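Long-range contacts in alginate lyase A1-II' (Sphingomonas sp. A1, PDB 2CWS), which depolymerises alginate as a polysaccharide lyase of family 7, probably by eliminative cleavage of the chain, through the lyase domain that makes up this piece of the protein: residues A[8-13]-A[47-52]; A[91-96]-A[218-223]; A[95-100]-A[160-165]. All coordinates share one frame; numbering follows the deposited sequence.

Interaction 1 of 3, residues A[8-13]-A[47-52]; sequences KNFDLS and GAMTFW
Met-49 meets the ring of Phe-10 at both ends of its side chain, through CB and through CE, with SD over the face between them, an example of how one flexible thioether can fit a flat aromatic surface. Its CB starts the contact, 3.5 Å from CE1 of Phe-10. CG then runs anti to the backbone N (chi1 172°), and SD lies 4.5 Å from the centroid of the Phe-10 ring in a Met-aromatic contact. On its way the same sulfur passes CD1 of Leu-12 at 4.1 Å, the two chains running antiparallel as they pass. The bend at chi3 (58°) turns the terminal methyl back over the ring: CE of Met-49 stands 3.7 Å from the centroid of Phe-10, only 12° off the ring normal, a nearly vertical CH-pi contact.

At its edge, near the ring plane, the Phe-10 ring meets O of Gly-47. There a water spans the segments, donating to OD1 of Asn-9 and to O of Gly-47, each at 3.0 Å, and thereby links Asn-9 to the chain just before strand 49-54 without direct polar contact between them.

The packing fastens the N-terminal segment to the margin of a seven-stranded antiparallel sheet. Strand 49-54 runs there between strands 41-43 and 215-228, while Leu-70 of strand 67-72, in the other sheet, touches both Leu-12 and Met-49.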
loop_
_atom_site.group_PDB
_atom_site.type_symbol
_atom_site.label_atom_id
_atom_site.label_comp_id
_atom_site.label_asym_id
_atom_site.label_seq_id
_atom_site.Cartn_x
_atom_site.Cartn_y
_atom_site.Cartn_z
ATOM N N LYS A 8 -8.493 16.127 5.663
ATOM C CA LYS A 8 -8.097 17.407 6.198
ATOM C C LYS A 8 -6.748 17.366 6.912
ATOM O O LYS A 8 -6.132 18.486 7.056
ATOM C CB LYS A 8 -9.147 17.842 7.220
ATOM C CG LYS A 8 -10.609 17.816 6.783
ATOM C CD LYS A 8 -10.823 18.683 5.555
ATOM C CE LYS A 8 -12.311 18.701 5.217
ATOM N NZ LYS A 8 -12.632 19.664 4.142
ATOM N N ASN A 9 -6.195 16.316 7.501
ATOM C CA ASN A 9 -4.875 16.147 8.103
ATOM C C ASN A 9 -3.794 15.585 7.189
ATOM O O ASN A 9 -2.622 15.522 7.600
ATOM C CB ASN A 9 -5.011 15.145 9.270
ATOM C CG ASN A 9 -5.966 15.672 10.341
ATOM O OD1 ASN A 9 -6.653 14.916 11.021
ATOM N ND2 ASN A 9 -5.971 16.969 10.481
ATOM N N PHE A 10 -4.236 15.183 5.997
ATOM C CA PHE A 10 -3.364 14.578 5.035
ATOM C C PHE A 10 -3.667 15.171 3.663
ATOM O O PHE A 10 -4.837 15.508 3.424
ATOM C CB PHE A 10 -3.555 13.055 4.909
ATOM C CG PHE A 10 -3.087 12.327 6.152
ATOM C CD1 PHE A 10 -3.877 12.264 7.257
ATOM C CD2 PHE A 10 -1.815 11.755 6.149
ATOM C CE1 PHE A 10 -3.445 11.615 8.409
ATOM C CE2 PHE A 10 -1.404 11.057 7.298
ATOM C CZ PHE A 10 -2.219 11.018 8.425
ATOM N N ASP A 11 -2.699 15.294 2.820
ATOM C CA ASP A 11 -2.906 15.649 1.428
ATOM C C ASP A 11 -3.352 14.406 0.680
ATOM O O ASP A 11 -2.509 13.533 0.325
ATOM C CB ASP A 11 -1.581 16.122 0.808
ATOM C CG ASP A 11 -1.838 16.610 -0.603
ATOM O OD1 ASP A 11 -0.909 17.181 -1.191
ATOM O OD2 ASP A 11 -2.960 16.486 -1.119
ATOM N N LEU A 12 -4.666 14.292 0.520
ATOM C CA LEU A 12 -5.240 13.154 -0.218
ATOM C C LEU A 12 -5.644 13.524 -1.635
ATOM O O LEU A 12 -6.428 12.807 -2.275
ATOM C CB LEU A 12 -6.386 12.511 0.577
ATOM C CG LEU A 12 -5.994 12.078 1.996
ATOM C CD1 LEU A 12 -7.134 11.414 2.697
ATOM C CD2 LEU A 12 -4.810 11.119 1.973
ATOM N N SER A 13 -5.099 14.648 -2.135
ATOM C CA SER A 13 -5.463 15.121 -3.464
ATOM C C SER A 13 -5.004 14.215 -4.577
ATOM O O SER A 13 -5.570 14.300 -5.667
ATOM C CB SER A 13 -4.956 16.547 -3.696
ATOM O OG SER A 13 -3.544 16.600 -3.735
ATOM N N GLY A 47 -5.278 11.474 16.167
ATOM C CA GLY A 47 -5.040 12.139 14.891
ATOM C C GLY A 47 -4.739 11.190 13.747
ATOM O O GLY A 47 -4.626 11.657 12.600
ATOM N N ALA A 48 -4.577 9.903 14.006
ATOM C CA ALA A 48 -4.178 9.025 12.892
ATOM C C ALA A 48 -5.291 8.833 11.901
ATOM O O ALA A 48 -6.461 8.685 12.244
ATOM C CB ALA A 48 -3.832 7.620 13.418
ATOM N N MET A 49 -4.870 8.759 10.617
ATOM C CA MET A 49 -5.759 8.247 9.555
ATOM C C MET A 49 -5.814 6.725 9.761
ATOM O O MET A 49 -4.776 6.042 9.701
ATOM C CB MET A 49 -5.212 8.641 8.209
ATOM C CG MET A 49 -5.908 8.016 7.008
ATOM S SD MET A 49 -5.515 8.805 5.451
ATOM C CE MET A 49 -3.737 8.645 5.398
ATOM N N THR A 50 -7.020 6.208 10.017
ATOM C CA THR A 50 -7.211 4.864 10.533
ATOM C C THR A 50 -8.046 4.080 9.535
ATOM O O THR A 50 -9.129 4.527 9.129
ATOM C CB THR A 50 -7.891 4.966 11.905
ATOM O OG1 THR A 50 -7.130 5.786 12.759
ATOM C CG2 THR A 50 -7.937 3.549 12.555
ATOM N N PHE A 51 -7.547 2.898 9.189
ATOM C CA PHE A 51 -8.146 2.022 8.177
ATOM C C PHE A 51 -8.622 0.759 8.866
ATOM O O PHE A 51 -7.793 0.047 9.490
ATOM C CB PHE A 51 -7.095 1.609 7.139
ATOM C CG PHE A 51 -6.448 2.778 6.401
ATOM C CD1 PHE A 51 -6.952 3.176 5.160
ATOM C CD2 PHE A 51 -5.350 3.425 6.931
ATOM C CE1 PHE A 51 -6.327 4.184 4.456
ATOM C CE2 PHE A 51 -4.739 4.456 6.229
ATOM C CZ PHE A 51 -5.213 4.828 4.974
ATOM N N TRP A 52 -9.920 0.455 8.767
ATOM C CA TRP A 52 -10.485 -0.753 9.369
ATOM C C TRP A 52 -11.101 -1.615 8.264
ATOM O O TRP A 52 -11.807 -1.082 7.391
ATOM C CB TRP A 52 -11.563 -0.377 10.449
ATOM C CG TRP A 52 -12.230 -1.642 10.940
ATOM C CD1 TRP A 52 -11.675 -2.510 11.867
ATOM C CD2 TRP A 52 -13.477 -2.237 10.559
ATOM N NE1 TRP A 52 -12.509 -3.569 12.074
ATOM C CE2 TRP A 52 -13.647 -3.423 11.268
ATOM C CE3 TRP A 52 -14.509 -1.809 9.658
ATOM C CZ2 TRP A 52 -14.751 -4.265 11.152
ATOM C CZ3 TRP A 52 -15.618 -2.642 9.537
ATOM C CH2 TRP A 52 -15.737 -3.843 10.283
HETATM O O HOH W 1 -6.440 12.014 10.294
#

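Interaction 2 of 3, residues A[91-96]-A[218-223]; sequences MKLSGK and AKLYSL
A classic beta bulge interrupts the antiparallel pairing of strand 88-99 with strand 215-228: Tyr-221 and Ser-222 together face the single residue Ser-94, and the register shifts by one. O of Ser-94 is the pivot. N of Tyr-221 donates to O of Ser-94 at 2.8 Å in a nearly straight bond (169° at the hydrogen). A weak bond reaches the same O of Ser-94 from N of Ser-222 at 3.4 Å, while N of Ser-94 donates to O of Ser-222. The hydroxyls add a side-chain link: in the conformer given, OG of Ser-94 lies 2.8 Å from OG of Ser-222, a hydrogen bond in which either could donate, and chi1 values of 68° and 59° turn the two toward each other. Beyond the bulge, regular pairing resumes with two backbone bonds between Lys-96 and Lys-219.

Gly-95 faces Leu-220 where the backbones come close: its CA is 3.0 Å from O of Lys-219, and a CB here would clash with that oxygen. Beside Gly-95 stands Tyr-221, its CD1 4.0 Å from CA of Gly-95 in an oblique approach. In the conformer given, CG of Lys-96 approaches the ring at its edge and CE of Lys-96 lies 3.5 Å from OH of Tyr-221, while NZ bonds to O of Gly-159. The tyrosine hydroxyl bonds to Asp-46, which with Asp-44 also forms salt bridges to Lys-219. A valine in place of Tyr-221 would probably leave Asp-46 without its hydroxyl partner and Lys-96 without the ring it lies against.

On the face carrying Leu-93, Leu-220 and Leu-223, CD1 of Leu-223 packs between CB of Leu-93 and SD of Met-91. These apolar chains meet Ala-202 and Phe-200 of strand 197-202 in the opposing sheet, while strands 49-54 and 162-169 flank the pair within its own.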
loop_
_atom_site.group_PDB
_atom_site.type_symbol
_atom_site.label_atom_id
_atom_site.label_comp_id
_atom_site.label_asym_id
_atom_site.label_seq_id
_atom_site.Cartn_x
_atom_site.Cartn_y
_atom_site.Cartn_z
ATOM N N MET A 91 7.794 6.975 -1.684
ATOM C CA MET A 91 6.736 7.138 -0.676
ATOM C C MET A 91 7.356 7.040 0.697
ATOM O O MET A 91 8.152 6.127 0.964
ATOM C CB MET A 91 5.688 6.035 -0.895
ATOM C CG MET A 91 4.630 6.076 0.224
ATOM S SD MET A 91 3.198 5.015 -0.122
ATOM C CE MET A 91 4.034 3.390 -0.062
ATOM N N LYS A 92 6.984 7.955 1.552
ATOM C CA LYS A 92 7.362 7.928 2.952
ATOM C C LYS A 92 6.096 7.912 3.792
ATOM O O LYS A 92 5.126 8.593 3.474
ATOM C CB LYS A 92 8.183 9.153 3.392
ATOM C CG LYS A 92 9.457 9.292 2.597
ATOM C CD LYS A 92 10.182 10.543 3.126
ATOM C CE LYS A 92 10.162 10.463 4.647
ATOM N NZ LYS A 92 10.853 11.580 5.319
ATOM N N LEU A 93 6.098 7.120 4.857
ATOM C CA LEU A 93 4.952 7.150 5.756
ATOM C C LEU A 93 5.446 6.842 7.155
ATOM O O LEU A 93 6.502 6.223 7.376
ATOM C CB LEU A 93 3.827 6.198 5.288
ATOM C CG LEU A 93 4.189 4.697 5.176
ATOM C CD1 LEU A 93 4.110 3.948 6.511
ATOM C CD2 LEU A 93 3.173 4.054 4.226
ATOM N N SER A 94 4.616 7.206 8.126
ATOM C CA SER A 94 4.804 6.754 9.497
ATOM C C SER A 94 3.464 6.203 9.968
ATOM O O SER A 94 2.423 6.785 9.631
ATOM C CB SER A 94 5.376 7.791 10.468
ATOM O OG SER A 94 4.419 8.795 10.664
ATOM N N GLY A 95 3.487 5.101 10.661
ATOM C CA GLY A 95 2.221 4.458 11.011
ATOM C C GLY A 95 2.410 3.348 11.983
ATOM O O GLY A 95 3.514 3.132 12.532
ATOM N N LYS A 96 1.353 2.594 12.223
ATOM C CA LYS A 96 1.392 1.437 13.091
ATOM C C LYS A 96 0.231 0.510 12.722
ATOM O O LYS A 96 -0.747 0.944 12.136
ATOM C CB LYS A 96 1.284 1.753 14.601
ATOM C CG LYS A 96 0.013 2.534 14.973
ATOM C CD LYS A 96 -0.263 2.562 16.463
ATOM C CE LYS A 96 0.782 3.415 17.123
ATOM N NZ LYS A 96 0.663 3.308 18.636
ATOM N N ALA A 218 -5.139 -0.507 10.803
ATOM C CA ALA A 218 -3.820 0.090 10.585
ATOM C C ALA A 218 -3.982 1.606 10.611
ATOM O O ALA A 218 -5.049 2.124 10.249
ATOM C CB ALA A 218 -3.211 -0.326 9.246
ATOM N N LYS A 219 -2.928 2.303 11.048
ATOM C CA LYS A 219 -2.918 3.733 11.166
ATOM C C LYS A 219 -1.758 4.365 10.434
ATOM O O LYS A 219 -0.657 3.764 10.373
ATOM C CB LYS A 219 -2.752 4.132 12.666
ATOM C CG LYS A 219 -4.035 3.965 13.438
ATOM C CD LYS A 219 -3.855 4.352 14.922
ATOM C CE LYS A 219 -5.219 4.501 15.587
ATOM N NZ LYS A 219 -5.085 4.950 17.023
ATOM N N LEU A 220 -1.995 5.573 9.938
ATOM C CA LEU A 220 -0.930 6.423 9.399
ATOM C C LEU A 220 -0.992 7.779 10.118
ATOM O O LEU A 220 -2.047 8.353 10.315
ATOM C CB LEU A 220 -1.082 6.627 7.894
ATOM C CG LEU A 220 -0.887 5.336 7.050
ATOM C CD1 LEU A 220 -1.177 5.603 5.595
ATOM C CD2 LEU A 220 0.512 4.786 7.214
ATOM N N TYR A 221 0.228 8.280 10.428
ATOM C CA TYR A 221 0.386 9.615 11.009
ATOM C C TYR A 221 0.984 10.589 9.999
ATOM O O TYR A 221 0.812 11.787 10.132
ATOM C CB TYR A 221 1.317 9.576 12.245
ATOM C CG TYR A 221 0.709 8.746 13.364
ATOM C CD1 TYR A 221 1.073 7.417 13.511
ATOM C CD2 TYR A 221 -0.236 9.278 14.220
ATOM C CE1 TYR A 221 0.526 6.629 14.497
ATOM C CE2 TYR A 221 -0.785 8.478 15.211
ATOM C CZ TYR A 221 -0.414 7.179 15.352
ATOM O OH TYR A 221 -0.932 6.362 16.341
ATOM N N SER A 222 1.642 10.073 8.956
ATOM C CA SER A 222 2.169 10.924 7.883
ATOM C C SER A 222 2.239 10.048 6.624
ATOM O O SER A 222 2.410 8.819 6.741
ATOM C CB SER A 222 3.527 11.519 8.249
ATOM O OG SER A 222 4.445 10.492 8.496
ATOM N N LEU A 223 2.122 10.703 5.461
ATOM C CA LEU A 223 2.113 9.955 4.175
ATOM C C LEU A 223 2.421 10.941 3.081
ATOM O O LEU A 223 1.680 11.920 2.914
ATOM C CB LEU A 223 0.729 9.346 3.924
ATOM C CG LEU A 223 0.538 8.629 2.571
ATOM C CD1 LEU A 223 1.462 7.434 2.422
ATOM C CD2 LEU A 223 -0.927 8.242 2.403
#

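Interaction 3 of 3, residues A[95-100]-A[160-165]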
loop_
_atom_site.group_PDB
_atom_site.type_symbol
_atom_site.label_atom_id
_atom_site.label_comp_id
_atom_site.label_asym_id
_atom_site.label_seq_id
_atom_site.Cartn_x
_atom_site.Cartn_y
_atom_site.Cartn_z
ATOM N N GLY A 95 3.487 5.101 10.661
ATOM C CA GLY A 95 2.221 4.458 11.011
ATOM C C GLY A 95 2.410 3.348 11.983
ATOM O O GLY A 95 3.514 3.132 12.532
ATOM N N LYS A 96 1.353 2.594 12.223
ATOM C CA LYS A 96 1.392 1.437 13.091
ATOM C C LYS A 96 0.231 0.510 12.722
ATOM O O LYS A 96 -0.747 0.944 12.136
ATOM C CB LYS A 96 1.284 1.753 14.601
ATOM C CG LYS A 96 0.013 2.534 14.973
ATOM C CD LYS A 96 -0.263 2.562 16.463
ATOM C CE LYS A 96 0.782 3.415 17.123
ATOM N NZ LYS A 96 0.663 3.308 18.636
ATOM N N THR A 97 0.408 -0.758 13.089
ATOM C CA THR A 97 -0.714 -1.711 12.977
ATOM C C THR A 97 -1.224 -1.915 14.373
ATOM O O THR A 97 -0.483 -2.288 15.291
ATOM C CB THR A 97 -0.231 -2.983 12.281
ATOM O OG1 THR A 97 0.048 -2.675 10.905
ATOM C CG2 THR A 97 -1.329 -4.048 12.287
ATOM N N VAL A 98 -2.532 -1.691 14.536
ATOM C CA VAL A 98 -3.184 -1.691 15.848
ATOM C C VAL A 98 -3.794 -3.044 16.170
ATOM O O VAL A 98 -3.765 -3.452 17.339
ATOM C CB VAL A 98 -4.283 -0.597 15.857
ATOM C CG1 VAL A 98 -5.161 -0.691 17.115
ATOM C CG2 VAL A 98 -3.656 0.803 15.701
ATOM N N GLN A 99 -4.397 -3.689 15.177
ATOM C CA GLN A 99 -5.146 -4.925 15.397
ATOM C C GLN A 99 -4.989 -5.773 14.127
ATOM O O GLN A 99 -5.046 -5.229 13.016
ATOM C CB GLN A 99 -6.640 -4.615 15.637
ATOM C CG GLN A 99 -7.481 -5.876 15.833
ATOM C CD GLN A 99 -8.935 -5.462 16.037
ATOM O OE1 GLN A 99 -9.262 -4.780 17.034
ATOM N NE2 GLN A 99 -9.858 -5.896 15.177
ATOM N N LEU A 100 -4.792 -7.063 14.339
ATOM C CA LEU A 100 -4.629 -8.018 13.251
ATOM C C LEU A 100 -5.825 -8.937 13.166
ATOM O O LEU A 100 -6.538 -9.150 14.161
ATOM C CB LEU A 100 -3.359 -8.853 13.540
ATOM C CG LEU A 100 -2.052 -8.119 13.282
ATOM C CD1 LEU A 100 -0.890 -8.882 13.926
ATOM C CD2 LEU A 100 -1.838 -7.873 11.792
ATOM N N ASP A 160 3.668 -0.710 17.602
ATOM C CA ASP A 160 4.872 0.074 17.454
ATOM C C ASP A 160 4.740 1.027 16.260
ATOM O O ASP A 160 4.172 0.699 15.253
ATOM C CB ASP A 160 6.085 -0.796 17.168
ATOM C CG ASP A 160 6.568 -1.621 18.343
ATOM O OD1 ASP A 160 6.080 -1.478 19.503
ATOM O OD2 ASP A 160 7.526 -2.419 18.079
ATOM N N LEU A 161 5.339 2.201 16.351
ATOM C CA LEU A 161 5.355 3.128 15.233
ATOM C C LEU A 161 6.494 2.728 14.324
ATOM O O LEU A 161 7.625 2.496 14.814
ATOM C CB LEU A 161 5.637 4.546 15.761
ATOM C CG LEU A 161 5.585 5.614 14.663
ATOM C CD1 LEU A 161 4.111 5.897 14.434
ATOM C CD2 LEU A 161 6.363 6.873 14.980
ATOM N N TYR A 162 6.236 2.668 13.034
ATOM C CA TYR A 162 7.292 2.478 12.024
ATOM C C TYR A 162 7.332 3.691 11.097
ATOM O O TYR A 162 6.309 4.289 10.760
ATOM C CB TYR A 162 7.103 1.200 11.205
ATOM C CG TYR A 162 5.662 0.811 10.864
ATOM C CD1 TYR A 162 5.034 -0.191 11.563
ATOM C CD2 TYR A 162 4.969 1.431 9.831
ATOM C CE1 TYR A 162 3.725 -0.586 11.266
ATOM C CE2 TYR A 162 3.662 1.086 9.520
ATOM C CZ TYR A 162 3.047 0.069 10.243
ATOM O OH TYR A 162 1.737 -0.331 10.011
ATOM N N ASN A 163 8.550 4.003 10.693
ATOM C CA ASN A 163 8.839 4.963 9.650
ATOM C C ASN A 163 9.306 4.279 8.378
ATOM O O ASN A 163 10.442 3.805 8.318
ATOM C CB ASN A 163 9.951 5.912 10.074
ATOM C CG ASN A 163 9.493 6.801 11.205
ATOM O OD1 ASN A 163 8.548 7.553 11.039
ATOM N ND2 ASN A 163 10.120 6.707 12.376
ATOM N N MET A 164 8.458 4.206 7.393
ATOM C CA MET A 164 8.679 3.399 6.207
ATOM C C MET A 164 9.032 4.290 5.026
ATOM O O MET A 164 8.511 5.401 4.917
ATOM C CB MET A 164 7.392 2.626 5.901
ATOM C CG MET A 164 7.505 1.715 4.703
ATOM S SD MET A 164 5.929 0.919 4.312
ATOM C CE MET A 164 5.697 -0.089 5.786
ATOM N N GLU A 165 9.896 3.769 4.145
ATOM C CA GLU A 165 10.112 4.456 2.872
ATOM C C GLU A 165 10.218 3.365 1.819
ATOM O O GLU A 165 10.816 2.322 2.038
ATOM C CB GLU A 165 11.387 5.294 2.937
ATOM C CG GLU A 165 11.667 6.078 1.656
ATOM C CD GLU A 165 12.844 7.003 1.852
ATOM O OE1 GLU A 165 13.587 7.202 0.887
ATOM O OE2 GLU A 165 13.053 7.512 2.997
HETATM O O HOH W 2 2.818 -1.537 14.451
#
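The Tyr-162 ring lies with one face against the backbone of Gly-95 and Lys-96: O of Gly-95 stands 3.4 Å above the ring plane, over its centre, and N of Lys-96 lies over the same face. Thr-97 N approaches obliquely. Beyond the ring, OH of Tyr-162 is 3.0 Å from OG1 of Thr-97, a hydrogen bond in which either hydroxyl could be the donor. A chi1 of 37° folds the ring back across the neighbouring strand, so that one residue illustrates how a side chain can cover the very peptide its own backbone grips.

That grip is a two-bond antiparallel pair. N of Gly-95 donates to O of Tyr-162 at 2.9 Å, and N of Tyr-162 to O of Gly-95 at 2.8 Å. In the conformer given, CD1 of Leu-161 comes within 3.4 Å of O of Gly-95, enclosing this oxygen further.

Past the pair the strands diverge, and a water takes over, receiving N-H of Thr-97 at 2.9 Å and donating to O of Asp-160 at 2.7 Å. CB of Lys-96 also lies close to that carbonyl, 3.1 Å from O of Asp-160.

Strand 88-99 is thus held between strands 215-228 and 162-169, and Thr-97 and Tyr-162 both rest on Val-108 and Phe-129 of strands 106-114 and 120-130 in the facing sheet.

All three contacts reach one seven-stranded antiparallel sheet, whose neighbouring strands here are 49-54, 215-228, 88-99 and 162-169. Interaction 1 closes before the other two open along the chain, and interactions 2 and 3 start from the same strand, sharing Gly-95 and Lys-96. Centres of interactions 2 and 3 are about 7 Å apart, those of 1 and 2 about 9 Å, and those of 1 and 3 about 14 Å. Interaction 1 touches interaction 2 through the pairing of strands 49-54 and 215-228. Residues far apart in sequence thus become neighbours, setting the N-terminal segment against strand 49-54, near one edge of the sheet, in a beta-sandwich consistent with the concanavalin-like fold.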